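PDB 6LKK: ABC transporter, solute-binding protein from Staphylococcus aureus, which binds glucose 6-phosphate in a cleft of its solute-binding-protein fold and probably acts as the extracellular sugar-phosphate sensor of a two-component signalling system. Local coordinates for residues G34-V38 / N135-T139; V101-D107 / P201-P207; D119-P123 / Q159-H163; Q142-A146 / T211-V215; Y206-M212 / I273-P277. One frame throughout, in Å; residues are numbered along the deposited sequence.

Contact 1: G34-V38 / N135-T139; sequences GSTQV and NTTTT. With G6P (6-O-phosphono-alpha-D-glucopyranose), chain B.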
# COMPACT_ATOMS: atom_id res chain seq x y z
N GLY A 34 1.90 -6.93 9.72
CA GLY A 34 1.29 -8.06 9.05
C GLY A 34 0.65 -7.61 7.75
O GLY A 34 0.56 -6.42 7.45
N SER A 35 0.21 -8.60 6.97
CA SER A 35 -0.55 -8.31 5.77
C SER A 35 -1.83 -7.56 6.15
O SER A 35 -2.40 -7.78 7.22
CB SER A 35 -0.89 -9.60 5.02
OG SER A 35 0.29 -10.27 4.63
N THR A 36 -2.28 -6.67 5.26
CA THR A 36 -3.39 -5.78 5.59
C THR A 36 -4.60 -6.56 6.10
O THR A 36 -5.13 -6.28 7.18
CB THR A 36 -3.78 -4.94 4.37
OG1 THR A 36 -2.67 -4.13 3.94
CG2 THR A 36 -4.95 -4.03 4.70
N GLN A 37 -5.06 -7.54 5.32
CA GLN A 37 -6.29 -8.23 5.68
C GLN A 37 -6.08 -9.18 6.85
O GLN A 37 -7.02 -9.44 7.61
CB GLN A 37 -6.84 -8.99 4.47
CG GLN A 37 -7.35 -8.08 3.37
CD GLN A 37 -8.45 -7.15 3.85
OE1 GLN A 37 -9.36 -7.57 4.57
NE2 GLN A 37 -8.36 -5.88 3.48
N VAL A 38 -4.86 -9.70 7.03
CA VAL A 38 -4.57 -10.51 8.21
C VAL A 38 -4.67 -9.65 9.47
O VAL A 38 -5.26 -10.06 10.48
CB VAL A 38 -3.19 -11.17 8.08
CG1 VAL A 38 -2.85 -11.96 9.34
CG2 VAL A 38 -3.16 -12.08 6.86
N ASN A 135 -6.01 -12.38 -1.49
CA ASN A 135 -7.01 -12.55 -0.45
C ASN A 135 -6.58 -11.97 0.89
O ASN A 135 -7.44 -11.70 1.73
CB ASN A 135 -7.33 -14.04 -0.27
CG ASN A 135 -7.86 -14.68 -1.54
OD1 ASN A 135 -9.01 -14.46 -1.92
ND2 ASN A 135 -7.03 -15.47 -2.20
N THR A 136 -5.28 -11.76 1.09
CA THR A 136 -4.77 -11.31 2.38
C THR A 136 -4.00 -10.00 2.33
O THR A 136 -3.76 -9.42 3.39
CB THR A 136 -3.84 -12.38 2.99
OG1 THR A 136 -2.79 -12.69 2.08
CG2 THR A 136 -4.63 -13.64 3.32
N THR A 137 -3.62 -9.52 1.15
CA THR A 137 -2.75 -8.35 1.04
C THR A 137 -3.42 -7.24 0.25
O THR A 137 -4.23 -7.50 -0.65
CB THR A 137 -1.41 -8.71 0.36
OG1 THR A 137 -1.65 -9.07 -1.01
CG2 THR A 137 -0.72 -9.86 1.07
N THR A 138 -3.08 -6.00 0.60
CA THR A 138 -3.49 -4.87 -0.23
C THR A 138 -2.84 -4.95 -1.60
O THR A 138 -3.50 -4.72 -2.63
CB THR A 138 -3.12 -3.55 0.45
OG1 THR A 138 -3.95 -3.34 1.59
CG2 THR A 138 -3.28 -2.36 -0.51
N THR A 139 -1.55 -5.26 -1.64
CA THR A 139 -0.79 -5.15 -2.89
C THR A 139 -1.28 -6.16 -3.92
O THR A 139 -1.52 -5.81 -5.07
CB THR A 139 0.70 -5.33 -2.60
OG1 THR A 139 1.11 -4.36 -1.64
CG2 THR A 139 1.52 -5.15 -3.87
C1 G6P B . -0.05 -1.67 -0.13
C2 G6P B . -0.29 -0.30 0.54
C3 G6P B . 0.58 -0.02 1.71
C4 G6P B . 0.83 -1.24 2.49
C5 G6P B . 1.67 -2.20 1.66
C6 G6P B . 1.82 -3.51 2.36
O1 G6P B . 0.14 -1.50 -1.51
O2 G6P B . -0.12 0.76 -0.41
O3 G6P B . -0.11 0.98 2.59
O4 G6P B . 1.55 -0.92 3.70
O5 G6P B . 1.09 -2.47 0.33
O6 G6P B . 0.54 -4.05 2.59
P G6P B . 0.21 -5.64 2.14
O1P G6P B . -1.19 -5.98 2.63
O2P G6P B . 1.23 -6.59 2.79
O3P G6P B . 0.27 -5.76 0.67
O HOH W 1 -0.50 -12.72 3.66
O HOH W 2 -6.53 -4.50 1.79
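Thr36 and Thr138 meet over the phosphate of glucose 6-phosphate, and this is the dense side of the contact. Thr36 OG1 gives its proton to phosphate O1P (2.7 Å) and lies 2.8 Å from Thr138 OG1. Thr36 OG1 stands anti to its own carbonyl carbon (chi1 -61°), beside the backbone N, and hydroxyl and amide of Thr36 therefore reach the same oxygen. Thr138 N gives O1P a third bond of 2.8 Å, at 160°. Thr139 N and OG1 both bond O3P, the hydroxyl at 2.8 Å. Behind the phosphate, Gln37 N donates to Thr136 O at 3.0 Å. A buried water links Thr138 OG1 to Gln37 NE2, which also bonds Thr63 O. Thr137 is the N-cap of helix 138-151, its OG1 bonded to Gly140 N and Asn133 O.

The outer side is looser. Val38 CG2 rests on Thr136 CB at 3.9 Å, the two side chains side by side, and a water joins Ser35 OG to Thr136 OG1.

Helices 36-45 and 138-151 thus both present their N-terminal ends to the phosphate, and this chemistry implies that its charge is met by amides, hydroxyls and probably the two helix dipoles.

Contact 2: V101-D107 / P201-P207; sequences VIVVNSD and PVSIVYP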
# COMPACT_ATOMS: atom_id res chain seq x y z
N VAL A 101 3.45 -1.07 -8.44
CA VAL A 101 4.46 -1.11 -9.48
C VAL A 101 4.81 -2.55 -9.81
O VAL A 101 4.55 -3.48 -9.04
CB VAL A 101 5.75 -0.36 -9.07
CG1 VAL A 101 5.45 1.10 -8.74
CG2 VAL A 101 6.44 -1.04 -7.90
N ILE A 102 5.41 -2.73 -10.98
CA ILE A 102 6.13 -3.94 -11.32
C ILE A 102 7.60 -3.71 -10.99
O ILE A 102 8.16 -2.65 -11.29
CB ILE A 102 5.96 -4.29 -12.81
CG1 ILE A 102 4.49 -4.60 -13.12
CG2 ILE A 102 6.85 -5.47 -13.20
CD1 ILE A 102 4.19 -4.65 -14.60
N VAL A 103 8.23 -4.70 -10.36
CA VAL A 103 9.66 -4.66 -10.10
C VAL A 103 10.32 -5.73 -10.95
O VAL A 103 9.82 -6.85 -11.07
CB VAL A 103 9.99 -4.84 -8.61
CG1 VAL A 103 9.58 -3.60 -7.83
CG2 VAL A 103 9.32 -6.09 -8.05
N VAL A 104 11.44 -5.36 -11.56
CA VAL A 104 12.17 -6.22 -12.49
C VAL A 104 13.60 -6.34 -12.00
O VAL A 104 14.20 -5.35 -11.57
CB VAL A 104 12.14 -5.65 -13.92
CG1 VAL A 104 12.92 -6.54 -14.88
CG2 VAL A 104 10.70 -5.49 -14.39
N ASN A 105 14.15 -7.55 -12.04
CA ASN A 105 15.56 -7.74 -11.72
C ASN A 105 16.38 -7.39 -12.95
O ASN A 105 16.28 -8.06 -13.99
CB ASN A 105 15.84 -9.16 -11.25
CG ASN A 105 17.29 -9.37 -10.86
OD1 ASN A 105 18.19 -9.16 -11.67
ND2 ASN A 105 17.52 -9.76 -9.61
N SER A 106 17.17 -6.32 -12.85
CA SER A 106 17.89 -5.78 -14.00
C SER A 106 19.17 -6.54 -14.32
O SER A 106 19.76 -6.29 -15.37
CB SER A 106 18.20 -4.31 -13.76
OG SER A 106 18.90 -4.13 -12.54
N ASP A 107 19.60 -7.46 -13.45
CA ASP A 107 20.71 -8.35 -13.79
C ASP A 107 20.25 -9.59 -14.53
O ASP A 107 20.99 -10.12 -15.36
CB ASP A 107 21.48 -8.75 -12.53
CG ASP A 107 22.50 -7.71 -12.10
OD1 ASP A 107 22.69 -6.72 -12.83
OD2 ASP A 107 23.11 -7.89 -11.02
N PRO A 201 19.81 -4.99 -7.86
CA PRO A 201 19.51 -4.78 -9.29
C PRO A 201 18.01 -4.81 -9.57
O PRO A 201 17.45 -5.77 -10.10
CB PRO A 201 20.25 -5.94 -9.96
CG PRO A 201 20.25 -7.02 -8.93
CD PRO A 201 20.38 -6.33 -7.61
N VAL A 202 17.34 -3.72 -9.19
CA VAL A 202 15.89 -3.60 -9.23
C VAL A 202 15.53 -2.42 -10.12
O VAL A 202 16.02 -1.30 -9.91
CB VAL A 202 15.30 -3.41 -7.82
CG1 VAL A 202 13.83 -3.01 -7.88
CG2 VAL A 202 15.46 -4.69 -7.01
N SER A 203 14.66 -2.66 -11.09
CA SER A 203 14.05 -1.62 -11.90
C SER A 203 12.58 -1.48 -11.53
O SER A 203 11.89 -2.48 -11.32
CB SER A 203 14.18 -1.92 -13.40
OG SER A 203 15.52 -1.82 -13.83
N ILE A 204 12.11 -0.24 -11.46
CA ILE A 204 10.73 0.06 -11.10
C ILE A 204 9.97 0.40 -12.38
O ILE A 204 10.38 1.29 -13.13
CB ILE A 204 10.66 1.21 -10.08
CG1 ILE A 204 11.48 0.85 -8.84
CG2 ILE A 204 9.22 1.52 -9.71
CD1 ILE A 204 11.67 1.98 -7.85
N VAL A 205 8.88 -0.32 -12.62
CA VAL A 205 8.09 -0.18 -13.84
C VAL A 205 6.67 0.20 -13.46
O VAL A 205 6.02 -0.51 -12.68
CB VAL A 205 8.11 -1.47 -14.68
CG1 VAL A 205 7.14 -1.36 -15.86
CG2 VAL A 205 9.52 -1.76 -15.18
N TYR A 206 6.20 1.31 -14.01
CA TYR A 206 4.81 1.72 -13.85
C TYR A 206 4.04 1.21 -15.06
O TYR A 206 4.22 1.75 -16.16
CB TYR A 206 4.71 3.24 -13.73
CG TYR A 206 5.50 3.79 -12.56
CD1 TYR A 206 6.85 4.11 -12.69
CD2 TYR A 206 4.89 3.98 -11.32
CE1 TYR A 206 7.57 4.61 -11.61
CE2 TYR A 206 5.61 4.47 -10.25
CZ TYR A 206 6.94 4.79 -10.40
OH TYR A 206 7.66 5.28 -9.33
N PRO A 207 3.19 0.19 -14.92
CA PRO A 207 2.65 -0.48 -16.11
C PRO A 207 1.91 0.48 -17.04
O PRO A 207 1.03 1.24 -16.61
CB PRO A 207 1.70 -1.54 -15.53
CG PRO A 207 1.57 -1.24 -14.07
CD PRO A 207 2.77 -0.45 -13.67
O HOH W 3 18.59 -1.53 -11.80
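Val101 opens the pairing by laying CG1 against Tyr206 CE2 at 3.7 Å, with the side chains running alongside one another; the same methyl also meets Ile204 CG2. Ile102 and Val205 form an antiparallel hydrogen-bonded pair, Ile102 N to Val205 O at 2.9 Å and Val205 N to Ile102 O at 2.8 Å. Ile102 CB stands 4.0 Å from Val205 CB. Farther out, Ile102 CD1 continues to Pro207 CB. Val103 faces Ile204 in a non-hydrogen-bonded pair, where Val103 CA makes a CH...O contact to Ser203 O. At Val104 a second pair of hydrogen bonds follows: Val104 N and O pair with Ser203 O and N, the latter bond nearly straight at 172°. Val104 chi1 of 179° sets CG1 anti to the backbone N and leaves CG2 anti to the carbonyl carbon, where it meets Val205 CG2 at 4.0 Å on the face they share with Ile102 and Ser203.

Asn105 packs alongside the Pro201 ring, while its OD1 accepts from Asp107 N at 2.8 Å, an Asx turn that bends the chain as the strand ends. Ser106 N donates to Pro201 O at 2.8 Å, and Asp107 lies across Pro201 CB.

Strand 92-105 is thus paired on one side with 202-205 and on the other with 184-188, through Val101, Val103 and Asn105. Helices 170-178 and 189-197 cover the face carrying Val103, Val202 and Ile204.

Contact 3: D119-P123 / Q159-H163; sequences DLLQP and QFQNH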
# COMPACT_ATOMS: atom_id res chain seq x y z
N ASP A 119 3.48 -7.51 -21.03
CA ASP A 119 4.83 -8.04 -21.21
C ASP A 119 5.14 -9.15 -20.21
O ASP A 119 6.00 -9.99 -20.49
CB ASP A 119 5.85 -6.92 -21.08
CG ASP A 119 5.83 -5.97 -22.26
OD1 ASP A 119 5.12 -6.25 -23.25
OD2 ASP A 119 6.51 -4.93 -22.18
N LEU A 120 4.48 -9.15 -19.05
CA LEU A 120 4.73 -10.21 -18.08
C LEU A 120 4.28 -11.57 -18.59
O LEU A 120 4.72 -12.60 -18.06
CB LEU A 120 4.04 -9.89 -16.76
CG LEU A 120 4.56 -8.68 -15.99
CD1 LEU A 120 3.73 -8.46 -14.73
CD2 LEU A 120 6.03 -8.84 -15.62
N LEU A 121 3.43 -11.60 -19.62
CA LEU A 121 2.92 -12.85 -20.17
C LEU A 121 3.83 -13.45 -21.23
O LEU A 121 3.51 -14.51 -21.77
CB LEU A 121 1.53 -12.61 -20.77
CG LEU A 121 0.47 -12.07 -19.81
CD1 LEU A 121 -0.85 -11.87 -20.54
CD2 LEU A 121 0.29 -13.00 -18.62
N GLN A 122 4.95 -12.81 -21.54
CA GLN A 122 5.88 -13.38 -22.50
C GLN A 122 6.29 -14.78 -22.05
O GLN A 122 6.58 -14.98 -20.86
CB GLN A 122 7.11 -12.49 -22.65
CG GLN A 122 6.85 -11.23 -23.46
CD GLN A 122 8.02 -10.27 -23.45
OE1 GLN A 122 8.77 -10.17 -24.42
NE2 GLN A 122 8.18 -9.55 -22.34
N PRO A 123 6.30 -15.78 -22.94
CA PRO A 123 6.58 -17.15 -22.49
C PRO A 123 7.88 -17.31 -21.72
O PRO A 123 7.94 -18.14 -20.81
CB PRO A 123 6.61 -17.93 -23.81
CG PRO A 123 5.68 -17.19 -24.69
CD PRO A 123 5.86 -15.74 -24.34
N GLN A 159 -5.21 -15.49 -16.63
CA GLN A 159 -4.05 -15.70 -17.48
C GLN A 159 -2.77 -15.29 -16.76
O GLN A 159 -1.76 -16.00 -16.83
CB GLN A 159 -4.19 -14.93 -18.79
CG GLN A 159 -3.10 -15.28 -19.80
CD GLN A 159 -3.23 -14.53 -21.11
OE1 GLN A 159 -4.14 -13.72 -21.30
NE2 GLN A 159 -2.32 -14.79 -22.04
N PHE A 160 -2.79 -14.16 -16.05
CA PHE A 160 -1.62 -13.76 -15.28
C PHE A 160 -1.33 -14.76 -14.17
O PHE A 160 -0.18 -15.19 -13.98
CB PHE A 160 -1.80 -12.36 -14.69
CG PHE A 160 -0.74 -12.00 -13.70
CD1 PHE A 160 0.48 -11.52 -14.13
CD2 PHE A 160 -0.93 -12.21 -12.35
CE1 PHE A 160 1.48 -11.22 -13.23
CE2 PHE A 160 0.06 -11.91 -11.44
CZ PHE A 160 1.27 -11.42 -11.88
N GLN A 161 -2.35 -15.13 -13.40
CA GLN A 161 -2.13 -16.02 -12.27
C GLN A 161 -1.58 -17.37 -12.71
O GLN A 161 -0.76 -17.96 -12.00
CB GLN A 161 -3.43 -16.20 -11.48
CG GLN A 161 -3.89 -14.93 -10.78
CD GLN A 161 -5.13 -15.14 -9.94
OE1 GLN A 161 -6.10 -15.75 -10.38
NE2 GLN A 161 -5.10 -14.63 -8.71
N ASN A 162 -2.00 -17.85 -13.88
CA ASN A 162 -1.44 -19.10 -14.41
C ASN A 162 -0.02 -18.93 -14.91
O ASN A 162 0.65 -19.93 -15.19
CB ASN A 162 -2.33 -19.63 -15.54
CG ASN A 162 -3.69 -20.10 -15.04
OD1 ASN A 162 -3.81 -20.61 -13.93
ND2 ASN A 162 -4.71 -19.93 -15.87
N HIS A 163 0.46 -17.69 -15.04
CA HIS A 163 1.81 -17.40 -15.50
C HIS A 163 2.78 -17.11 -14.37
O HIS A 163 3.99 -17.07 -14.60
CB HIS A 163 1.76 -16.19 -16.45
CG HIS A 163 2.84 -16.18 -17.49
ND1 HIS A 163 2.80 -16.99 -18.60
CD2 HIS A 163 3.97 -15.45 -17.60
CE1 HIS A 163 3.87 -16.76 -19.35
NE2 HIS A 163 4.60 -15.83 -18.76
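The C-terminal end of helix 154-161 packs on the loop that leads from strand 92-105 to strand 129-132, and the His163 ring meets three successive residues of that loop. Its NE2 donates to Gln122 O at 3.0 Å and 145°. Gln122 O lies near the ring plane, 13° out of it, whereas NE2 stands above the Gln122 carbonyl plane, not on a lone pair. Over one face, Leu121 CA makes a CH-pi contact 3.9 Å from the ring centroid, displaced toward the rim. Leu120 O comes within 3.0 Å of His163 CD2, a close approach that is not a hydrogen bond. His163 CG is roughly anti to its backbone N, skewed to -151°, and this carries the ring out from the helix to the loop.

The leucine side chains make the remaining packing, against Gln159 and Phe160. Leu121 CD1 touches Gln159 CD at 3.6 Å, across the extended chain of the glutamine, and Leu121 CD2 reaches Phe160 CA. Leu120 CD1 approaches Phe160 CE1 obliquely at 3.9 Å. Beyond it, Phe160 packs edge-to-face with Tyr131 and touches Met144 of helix 138-151.

Inside the loop, Asp119 O accepts both Gln122 N and Gln122 NE2, and NE2 also bonds Lys113 O. Helix end against connecting loop, held by leucine packing and one His163 NE2 bond to a backbone carbonyl, is a peripheral element of this alpha/beta solute-binding fold.

Contact 4: Q142-A146 / T211-V215; sequences QHMRA and TMLNV. With G6P (6-O-phosphono-alpha-D-glucopyranose), chain B.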
# COMPACT_ATOMS: atom_id res chain seq x y z
N GLN A 142 -4.82 -5.13 -5.09
CA GLN A 142 -4.84 -3.96 -5.96
C GLN A 142 -4.31 -4.29 -7.34
O GLN A 142 -4.82 -3.79 -8.35
CB GLN A 142 -4.04 -2.82 -5.32
CG GLN A 142 -4.72 -2.20 -4.10
CD GLN A 142 -6.00 -1.46 -4.45
OE1 GLN A 142 -7.08 -2.04 -4.46
NE2 GLN A 142 -5.88 -0.17 -4.73
N HIS A 143 -3.28 -5.13 -7.42
CA HIS A 143 -2.76 -5.54 -8.72
C HIS A 143 -3.79 -6.35 -9.50
O HIS A 143 -3.92 -6.18 -10.72
CB HIS A 143 -1.48 -6.35 -8.55
CG HIS A 143 -0.24 -5.52 -8.44
ND1 HIS A 143 0.34 -4.91 -9.54
CD2 HIS A 143 0.53 -5.20 -7.38
CE1 HIS A 143 1.41 -4.25 -9.15
NE2 HIS A 143 1.56 -4.41 -7.85
N MET A 144 -4.52 -7.24 -8.83
CA MET A 144 -5.54 -8.02 -9.53
C MET A 144 -6.64 -7.11 -10.05
O MET A 144 -7.17 -7.32 -11.15
CB MET A 144 -6.11 -9.10 -8.62
CG MET A 144 -5.15 -10.23 -8.24
SD MET A 144 -4.20 -10.94 -9.61
CE MET A 144 -2.69 -9.97 -9.52
N ARG A 145 -7.01 -6.08 -9.27
CA ARG A 145 -7.95 -5.08 -9.76
C ARG A 145 -7.38 -4.34 -10.97
O ARG A 145 -8.10 -4.05 -11.93
CB ARG A 145 -8.31 -4.09 -8.66
CG ARG A 145 -9.21 -4.66 -7.57
CD ARG A 145 -10.24 -3.65 -7.11
NE ARG A 145 -11.27 -3.42 -8.14
CZ ARG A 145 -12.30 -2.60 -8.00
NH1 ARG A 145 -12.46 -1.90 -6.88
NH2 ARG A 145 -13.17 -2.47 -8.99
N ALA A 146 -6.08 -4.02 -10.94
CA ALA A 146 -5.47 -3.33 -12.07
C ALA A 146 -5.54 -4.18 -13.33
O ALA A 146 -5.84 -3.67 -14.42
CB ALA A 146 -4.02 -2.97 -11.75
N THR A 211 -1.71 2.02 -14.06
CA THR A 211 -1.10 1.81 -12.75
C THR A 211 -2.11 2.13 -11.66
O THR A 211 -2.69 3.21 -11.64
CB THR A 211 0.14 2.70 -12.61
OG1 THR A 211 1.09 2.34 -13.63
CG2 THR A 211 0.78 2.54 -11.24
N MET A 212 -2.32 1.17 -10.75
CA MET A 212 -3.21 1.39 -9.63
C MET A 212 -2.56 2.33 -8.61
O MET A 212 -1.40 2.12 -8.22
CB MET A 212 -3.56 0.06 -8.97
CG MET A 212 -4.52 0.16 -7.79
SD MET A 212 -6.11 0.87 -8.24
CE MET A 212 -6.67 -0.32 -9.44
N LEU A 213 -3.29 3.35 -8.17
CA LEU A 213 -2.83 4.26 -7.14
C LEU A 213 -3.58 3.95 -5.85
O LEU A 213 -4.79 4.18 -5.75
CB LEU A 213 -3.03 5.72 -7.54
CG LEU A 213 -2.49 6.76 -6.55
CD1 LEU A 213 -0.97 6.69 -6.47
CD2 LEU A 213 -2.94 8.16 -6.93
N ASN A 214 -2.86 3.44 -4.86
CA ASN A 214 -3.44 3.19 -3.55
C ASN A 214 -3.53 4.49 -2.77
O ASN A 214 -2.55 5.23 -2.67
CB ASN A 214 -2.61 2.18 -2.76
CG ASN A 214 -2.50 0.84 -3.44
OD1 ASN A 214 -3.23 0.55 -4.39
ND2 ASN A 214 -1.58 0.01 -2.96
N VAL A 215 -4.70 4.77 -2.21
CA VAL A 215 -4.86 5.83 -1.23
C VAL A 215 -4.80 5.16 0.14
O VAL A 215 -5.79 4.58 0.60
CB VAL A 215 -6.16 6.61 -1.44
CG1 VAL A 215 -6.23 7.79 -0.47
CG2 VAL A 215 -6.27 7.10 -2.88
C1 G6P B . -0.05 -1.67 -0.13
C2 G6P B . -0.29 -0.30 0.54
C3 G6P B . 0.58 -0.02 1.71
C4 G6P B . 0.83 -1.24 2.49
C5 G6P B . 1.67 -2.20 1.66
C6 G6P B . 1.82 -3.51 2.36
O1 G6P B . 0.14 -1.50 -1.51
O2 G6P B . -0.12 0.76 -0.41
O3 G6P B . -0.11 0.98 2.59
O4 G6P B . 1.55 -0.92 3.70
O5 G6P B . 1.09 -2.47 0.33
O6 G6P B . 0.54 -4.05 2.59
P G6P B . 0.21 -5.64 2.14
O1P G6P B . -1.19 -5.98 2.63
O2P G6P B . 1.23 -6.59 2.79
O3P G6P B . 0.27 -5.76 0.67
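Gln142 bends at chi2 (-67°), and Asn214 turns CG anti to its carbonyl carbon; together these torsions bring the two amides past each other in opposite directions where helix 138-151 meets strand 213-221, at the ligand cleft of the solute-binding fold. Gln142 NE2 donates to Asn214 OD1 at 2.8 Å. The acceptor lies in the Gln142 amide plane, but the donor sits above the Asn214 carbonyl plane, consistent with the 52° between the two amides.

Fixing OD1 in this way also fixes which way Asn214 ND2 faces, and Gln142 is thus a second-shell residue for the sugar. Met212 packs beside it, its chain bent twice beyond CB, which folds CE back toward the helix. Its CB meets Ala146 CB at 4.1 Å, CG lies 3.4 Å from Gln142 NE2, and CE touches Arg145 CB.

At the cleft end, Asn214 ND2 bonds glucose 6-phosphate O2 at 3.0 Å, nearly straight at 170°.

Contact 5: Y206-M212 / I273-P277; sequences YPIEGTM and IPLIP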
# COMPACT_ATOMS: atom_id res chain seq x y z
N TYR A 206 6.20 1.31 -14.01
CA TYR A 206 4.81 1.72 -13.85
C TYR A 206 4.04 1.21 -15.06
O TYR A 206 4.22 1.75 -16.16
CB TYR A 206 4.71 3.24 -13.73
CG TYR A 206 5.50 3.79 -12.56
CD1 TYR A 206 6.85 4.11 -12.69
CD2 TYR A 206 4.89 3.98 -11.32
CE1 TYR A 206 7.57 4.61 -11.61
CE2 TYR A 206 5.61 4.47 -10.25
CZ TYR A 206 6.94 4.79 -10.40
OH TYR A 206 7.66 5.28 -9.33
N PRO A 207 3.19 0.19 -14.92
CA PRO A 207 2.65 -0.48 -16.11
C PRO A 207 1.91 0.48 -17.04
O PRO A 207 1.03 1.24 -16.61
CB PRO A 207 1.70 -1.54 -15.53
CG PRO A 207 1.57 -1.24 -14.07
CD PRO A 207 2.77 -0.45 -13.67
N ILE A 208 2.27 0.43 -18.32
CA ILE A 208 1.71 1.36 -19.30
C ILE A 208 0.21 1.15 -19.48
O ILE A 208 -0.50 2.08 -19.88
CB ILE A 208 2.44 1.24 -20.65
CG1 ILE A 208 2.38 -0.19 -21.20
CG2 ILE A 208 3.89 1.68 -20.50
CD1 ILE A 208 2.86 -0.32 -22.64
N GLU A 209 -0.31 -0.05 -19.20
CA GLU A 209 -1.74 -0.30 -19.37
C GLU A 209 -2.59 0.41 -18.32
O GLU A 209 -3.81 0.51 -18.50
CB GLU A 209 -2.05 -1.79 -19.32
CG GLU A 209 -1.33 -2.63 -20.36
CD GLU A 209 0.03 -3.12 -19.88
OE1 GLU A 209 0.48 -2.67 -18.80
OE2 GLU A 209 0.63 -3.95 -20.58
N GLY A 210 -1.98 0.88 -17.24
CA GLY A 210 -2.74 1.46 -16.15
C GLY A 210 -2.17 1.04 -14.82
O GLY A 210 -2.14 -0.15 -14.48
N THR A 211 -1.71 2.02 -14.06
CA THR A 211 -1.10 1.81 -12.75
C THR A 211 -2.11 2.13 -11.66
O THR A 211 -2.69 3.21 -11.64
CB THR A 211 0.14 2.70 -12.61
OG1 THR A 211 1.09 2.34 -13.63
CG2 THR A 211 0.78 2.54 -11.24
N MET A 212 -2.32 1.17 -10.75
CA MET A 212 -3.21 1.39 -9.63
C MET A 212 -2.56 2.33 -8.61
O MET A 212 -1.40 2.12 -8.22
CB MET A 212 -3.56 0.06 -8.97
CG MET A 212 -4.52 0.16 -7.79
SD MET A 212 -6.11 0.87 -8.24
CE MET A 212 -6.67 -0.32 -9.44
N ILE A 273 2.83 9.10 -14.43
CA ILE A 273 2.39 7.72 -14.23
C ILE A 273 1.06 7.54 -14.95
O ILE A 273 0.16 8.36 -14.78
CB ILE A 273 2.24 7.39 -12.73
CG1 ILE A 273 3.61 7.46 -12.04
CG2 ILE A 273 1.61 6.01 -12.54
CD1 ILE A 273 3.54 7.33 -10.52
N PRO A 274 0.90 6.49 -15.78
CA PRO A 274 -0.40 6.26 -16.40
C PRO A 274 -1.39 5.64 -15.43
O PRO A 274 -1.50 4.41 -15.33
CB PRO A 274 -0.07 5.31 -17.56
CG PRO A 274 1.13 4.57 -17.11
CD PRO A 274 1.90 5.50 -16.20
N LEU A 275 -2.10 6.49 -14.70
CA LEU A 275 -2.99 6.01 -13.65
C LEU A 275 -4.26 5.44 -14.25
O LEU A 275 -4.78 5.94 -15.25
CB LEU A 275 -3.34 7.16 -12.70
CG LEU A 275 -2.15 7.78 -11.98
CD1 LEU A 275 -2.58 9.04 -11.24
CD2 LEU A 275 -1.54 6.78 -11.01
N ILE A 276 -4.76 4.37 -13.63
CA ILE A 276 -6.09 3.86 -13.97
C ILE A 276 -7.08 4.93 -13.52
O ILE A 276 -7.14 5.23 -12.32
CB ILE A 276 -6.37 2.51 -13.30
CG1 ILE A 276 -5.32 1.48 -13.70
CG2 ILE A 276 -7.76 2.02 -13.68
CD1 ILE A 276 -5.27 0.29 -12.79
N PRO A 277 -7.86 5.53 -14.41
CA PRO A 277 -8.83 6.52 -13.96
C PRO A 277 -9.93 5.87 -13.15
O PRO A 277 -10.25 4.69 -13.32
CB PRO A 277 -9.37 7.11 -15.27
CG PRO A 277 -9.24 6.00 -16.25
CD PRO A 277 -7.99 5.24 -15.85
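Backbone bonds come first: Thr211 N donates to Pro274 O at 2.7 Å, and Ile276 N to Thr211 O at 3.1 Å, a single bridge between Thr211 and Leu275. Two CH...O contacts reinforce it, Gly210 CA to Pro274 O and Leu275 CA to Thr211 O. Pro274 is the centre of an inverse gamma turn, and Pro207 to Gly210 form a type I turn. Ile276 CG1 lies 3.4 Å from Gly210 C, close against the backbone.

Among apolar contacts, Ile273 sets CG1 over one face of the Tyr206 ring in a CH-pi contact, 4.2 Å from the centroid, and CD1 reaches CE2 of that ring at 3.5 Å. Ile273 CG2, anti to its backbone N, meets Thr211 CB at 3.6 Å. Pro274 CG rests on Pro207 O, and Ile276 CD1 touches Met212 CE at 3.7 Å.

Both loops lie against helix 138-151, Ile276 on Ala146 and Ser149, Met212 on Gln142 and Glu209 on Met150, and against strand 92-105, where Tyr206 and Ile273 touch Pro99.

How the contacts relate
Contacts 1 and 4 are buried at the ligand, and both use helix 138-151: its N-terminal end in contact 1, its next turn in contact 4. They touch through Thr138 CG2 and Asn214 ND2; contact 1 is built on hydroxyls and backbone amides, contact 4 on one side-chain amide pair with Met212 packed beside it. Contact 5, also buried but about 22 Å between centres from contact 1, relies on backbone bonds and branched aliphatics; it shares Thr211 and Met212 with contact 4, and Tyr206 and Pro207 with contact 2. Contact 2 is regular sheet pairing, partly buried. Contact 3 is the most peripheral, its centre about 23 Å from the chain's, and packs on contact 2 through Leu120 and Ile102.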